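Adenylate/guanylate cyclase/hydrolase, alpha/beta fold family (Ruegeria pomeroyi, PDB 3MR7) probably makes cyclic AMP from ATP through this N-terminal class III cyclase-homology domain, which the full-length protein joins to an alpha/beta-hydrolase part. Local coordinates at residues I126-H139 and T162-A174. Numbering follows the deposited sequence.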
# COMPACT_ATOMS: atom_id res chain seq x y z
N ILE A 126 3.84 0.66 3.39
CA ILE A 126 3.99 2.10 3.22
C ILE A 126 5.24 2.44 2.41
O ILE A 126 5.38 3.57 1.98
CB ILE A 126 4.11 2.81 4.54
CG1 ILE A 126 5.50 2.48 5.13
CG2 ILE A 126 2.87 2.48 5.45
CD1 ILE A 126 5.70 2.89 6.51
N SER A 127 6.13 1.48 2.20
CA SER A 127 7.35 1.73 1.43
C SER A 127 7.02 2.23 0.04
O SER A 127 6.04 1.81 -0.55
CB SER A 127 8.15 0.44 1.29
OG SER A 127 9.21 0.63 0.37
N GLU A 128 7.83 3.10 -0.53
CA GLU A 128 7.50 3.44 -1.88
C GLU A 128 7.97 2.40 -2.87
O GLU A 128 8.86 1.61 -2.58
CB GLU A 128 7.77 4.89 -2.27
CG GLU A 128 9.16 5.35 -2.47
CD GLU A 128 9.18 6.88 -2.58
OE1 GLU A 128 8.25 7.52 -2.04
OE2 GLU A 128 10.12 7.44 -3.19
N PRO A 129 7.30 2.33 -4.01
CA PRO A 129 7.58 1.25 -4.94
C PRO A 129 9.02 1.31 -5.38
O PRO A 129 9.52 2.40 -5.69
CB PRO A 129 6.66 1.55 -6.11
CG PRO A 129 5.51 2.32 -5.48
CD PRO A 129 6.19 3.19 -4.47
N GLY A 130 9.67 0.16 -5.38
CA GLY A 130 11.06 0.05 -5.76
C GLY A 130 12.05 0.38 -4.66
O GLY A 130 13.23 0.28 -4.89
N ALA A 131 11.55 0.75 -3.49
CA ALA A 131 12.37 1.21 -2.40
C ALA A 131 12.39 0.17 -1.31
O ALA A 131 11.87 -0.90 -1.48
CB ALA A 131 11.80 2.53 -1.86
N ILE A 132 13.01 0.51 -0.19
CA ILE A 132 13.09 -0.36 0.96
C ILE A 132 12.86 0.48 2.20
O ILE A 132 13.54 1.48 2.39
CB ILE A 132 14.49 -0.93 1.12
CG1 ILE A 132 14.97 -1.61 -0.14
CG2 ILE A 132 14.51 -1.89 2.27
CD1 ILE A 132 16.35 -2.20 0.02
N CYS A 133 11.91 0.11 3.06
CA CYS A 133 11.70 0.80 4.33
C CYS A 133 12.14 -0.08 5.48
O CYS A 133 11.78 -1.25 5.53
CB CYS A 133 10.24 1.19 4.52
SG CYS A 133 9.79 2.68 3.65
N VAL A 134 12.94 0.46 6.39
CA VAL A 134 13.42 -0.32 7.53
C VAL A 134 13.08 0.40 8.81
O VAL A 134 13.02 1.63 8.86
CB VAL A 134 14.92 -0.53 7.46
CG1 VAL A 134 15.32 -0.75 6.00
CG2 VAL A 134 15.67 0.70 8.03
N SER A 135 12.82 -0.35 9.87
CA SER A 135 12.51 0.31 11.11
C SER A 135 13.80 0.96 11.60
O SER A 135 14.89 0.67 11.08
CB SER A 135 12.01 -0.68 12.14
OG SER A 135 13.08 -1.53 12.53
N ASP A 136 13.66 1.82 12.59
CA ASP A 136 14.76 2.53 13.23
C ASP A 136 15.72 1.56 13.89
O ASP A 136 16.93 1.78 13.84
CB ASP A 136 14.22 3.52 14.27
CG ASP A 136 15.30 4.40 14.83
OD1 ASP A 136 16.02 4.99 14.02
OD2 ASP A 136 15.43 4.51 16.06
N ILE A 137 15.21 0.51 14.52
CA ILE A 137 16.09 -0.50 15.08
C ILE A 137 17.01 -1.02 13.97
O ILE A 137 18.22 -1.18 14.18
CB ILE A 137 15.34 -1.70 15.62
CG1 ILE A 137 14.42 -1.35 16.74
CG2 ILE A 137 16.27 -2.69 16.19
CD1 ILE A 137 13.44 -2.50 16.96
N VAL A 138 16.44 -1.33 12.79
CA VAL A 138 17.25 -1.93 11.73
C VAL A 138 18.29 -0.94 11.31
O VAL A 138 19.46 -1.28 11.09
CB VAL A 138 16.45 -2.37 10.49
CG1 VAL A 138 17.36 -2.53 9.30
CG2 VAL A 138 15.73 -3.69 10.74
N HIS A 139 17.87 0.31 11.25
CA HIS A 139 18.77 1.37 10.80
C HIS A 139 19.97 1.60 11.71
O HIS A 139 21.06 1.85 11.21
CB HIS A 139 18.04 2.68 10.61
CG HIS A 139 18.90 3.73 10.00
ND1 HIS A 139 19.44 4.77 10.74
CD2 HIS A 139 19.36 3.89 8.74
CE1 HIS A 139 20.17 5.53 9.95
NE2 HIS A 139 20.14 5.02 8.73
N THR A 162 0.68 0.14 20.06
CA THR A 162 0.43 1.43 20.66
C THR A 162 1.54 2.44 20.30
O THR A 162 1.24 3.54 19.84
CB THR A 162 0.23 1.30 22.17
OG1 THR A 162 0.52 -0.05 22.57
CG2 THR A 162 -1.22 1.63 22.53
N ARG A 163 2.80 2.05 20.47
CA ARG A 163 3.93 2.93 20.11
C ARG A 163 4.25 2.90 18.62
O ARG A 163 4.65 1.87 18.08
CB ARG A 163 5.21 2.54 20.86
CG ARG A 163 5.15 2.67 22.35
CD ARG A 163 6.51 3.00 22.89
NE ARG A 163 6.38 3.85 24.07
CZ ARG A 163 6.05 3.38 25.26
NH1 ARG A 163 5.84 2.08 25.42
NH2 ARG A 163 5.95 4.20 26.30
N PRO A 164 4.13 4.05 17.95
CA PRO A 164 4.55 4.21 16.55
C PRO A 164 6.05 3.95 16.33
O PRO A 164 6.83 3.99 17.28
CB PRO A 164 4.23 5.67 16.27
CG PRO A 164 4.10 6.31 17.60
CD PRO A 164 3.49 5.26 18.46
N ILE A 165 6.45 3.71 15.08
CA ILE A 165 7.82 3.35 14.78
C ILE A 165 8.43 4.41 13.88
O ILE A 165 7.75 4.94 13.02
CB ILE A 165 7.89 1.97 14.06
CG1 ILE A 165 7.85 0.85 15.09
CG2 ILE A 165 9.15 1.81 13.28
CD1 ILE A 165 6.52 0.54 15.59
N ARG A 166 9.71 4.71 14.09
CA ARG A 166 10.42 5.64 13.23
C ARG A 166 10.95 4.84 12.04
O ARG A 166 11.61 3.83 12.20
CB ARG A 166 11.55 6.36 14.00
CG ARG A 166 12.47 7.23 13.13
CD ARG A 166 13.12 8.42 13.89
NE ARG A 166 12.37 9.68 13.74
CZ ARG A 166 11.62 10.22 14.69
NH1 ARG A 166 11.53 9.64 15.87
NH2 ARG A 166 10.96 11.35 14.46
N VAL A 167 10.61 5.31 10.84
CA VAL A 167 10.86 4.57 9.62
C VAL A 167 11.86 5.28 8.72
O VAL A 167 11.75 6.48 8.44
CB VAL A 167 9.51 4.34 8.89
CG1 VAL A 167 9.70 3.80 7.50
CG2 VAL A 167 8.62 3.42 9.73
N TRP A 168 12.86 4.53 8.27
CA TRP A 168 13.88 5.05 7.38
C TRP A 168 13.69 4.41 6.03
O TRP A 168 13.33 3.23 5.93
CB TRP A 168 15.26 4.68 7.91
CG TRP A 168 15.54 5.31 9.22
CD1 TRP A 168 15.08 4.91 10.44
CD2 TRP A 168 16.35 6.45 9.45
NE1 TRP A 168 15.55 5.73 11.42
CE2 TRP A 168 16.33 6.70 10.84
CE3 TRP A 168 17.10 7.29 8.61
CZ2 TRP A 168 17.03 7.76 11.42
CZ3 TRP A 168 17.80 8.34 9.18
CH2 TRP A 168 17.75 8.58 10.57
N GLN A 169 13.95 5.19 4.99
CA GLN A 169 13.72 4.72 3.64
C GLN A 169 14.87 4.98 2.69
O GLN A 169 15.53 6.02 2.73
CB GLN A 169 12.46 5.36 3.05
CG GLN A 169 12.09 4.84 1.68
CD GLN A 169 10.83 5.48 1.16
OE1 GLN A 169 10.83 6.66 0.83
NE2 GLN A 169 9.75 4.71 1.09
N TRP A 170 15.08 4.03 1.81
CA TRP A 170 16.04 4.18 0.75
C TRP A 170 15.31 4.03 -0.56
O TRP A 170 14.49 3.13 -0.73
CB TRP A 170 17.09 3.10 0.89
CG TRP A 170 17.95 2.98 -0.30
CD1 TRP A 170 19.13 3.63 -0.54
CD2 TRP A 170 17.72 2.15 -1.43
NE1 TRP A 170 19.64 3.25 -1.75
CE2 TRP A 170 18.79 2.34 -2.32
CE3 TRP A 170 16.71 1.24 -1.77
CZ2 TRP A 170 18.88 1.67 -3.51
CZ3 TRP A 170 16.79 0.60 -2.94
CH2 TRP A 170 17.87 0.81 -3.81
N VAL A 171 15.59 4.92 -1.49
CA VAL A 171 15.09 4.78 -2.83
C VAL A 171 16.27 4.71 -3.74
O VAL A 171 17.32 5.24 -3.45
CB VAL A 171 14.21 5.95 -3.28
CG1 VAL A 171 13.17 6.26 -2.23
CG2 VAL A 171 15.05 7.17 -3.59
N PRO A 172 16.10 4.03 -4.87
CA PRO A 172 17.20 3.95 -5.83
C PRO A 172 17.55 5.31 -6.37
O PRO A 172 16.73 6.25 -6.28
CB PRO A 172 16.64 3.05 -6.93
CG PRO A 172 15.19 2.88 -6.60
CD PRO A 172 14.99 3.12 -5.18
N ASP A 173 18.76 5.41 -6.91
CA ASP A 173 19.32 6.66 -7.39
C ASP A 173 18.30 7.50 -8.16
O ASP A 173 18.46 8.71 -8.26
CB ASP A 173 20.56 6.38 -8.24
CG ASP A 173 21.79 5.97 -7.40
OD1 ASP A 173 22.78 6.74 -7.37
OD2 ASP A 173 21.77 4.89 -6.77
N ALA A 174 17.26 6.86 -8.68
CA ALA A 174 16.15 7.56 -9.34
C ALA A 174 14.85 7.54 -8.51
O ALA A 174 14.43 8.56 -7.96
CB ALA A 174 15.92 6.99 -10.73
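H139 and W168 form a face-to-face stack: the planes are 6° apart, and the centroid of the H139 ring sits 3.9 Å from that of the six-membered ring of W168. H139 CB rides over the five-membered ring, a CH-pi contact that carries the overlap across the whole indole. At the edge, W168 NE1 gives a bent hydrogen bond to D136 OD1 (2.7 Å), which is tilted from the indole plane and met on its anti side, though carboxylate and indole are nearly coplanar. With CG anti to the backbone N in both D136 (chi1 -172°) and H139, the first turn of helix 136-142 reaches one residue to the edge of W168 and the other over its face. A leucine in place of W168 would probably leave D136 OD1 without this donor and H139 without a flat surface to stack on. The backbones behind these side chains belong to strands 132-135 and 164-170, antiparallel neighbours in the central sheet of the cyclase-homology domain; strand 132-135 also pairs in parallel with strand 96-107. I132-W170 and V134-W168 are antiparallel hydrogen-bonded pairs, each with two backbone hydrogen bonds. On the sheet face that bears these four residues, V134 CG2 lies against W168 CB, at the root of the side chain, while I132 CG1 leans on W170 CE3 at 3.7 Å; L75 of helix 67-84 touches both I132 and W170. On the face of C133 and Q169, the extended chain of Q169 brings CG to 3.7 Å from C133 SG. V167 CG1 touches C133 CB (4.0 Å) and, in a different direction, I126 CD1 (4.2 Å).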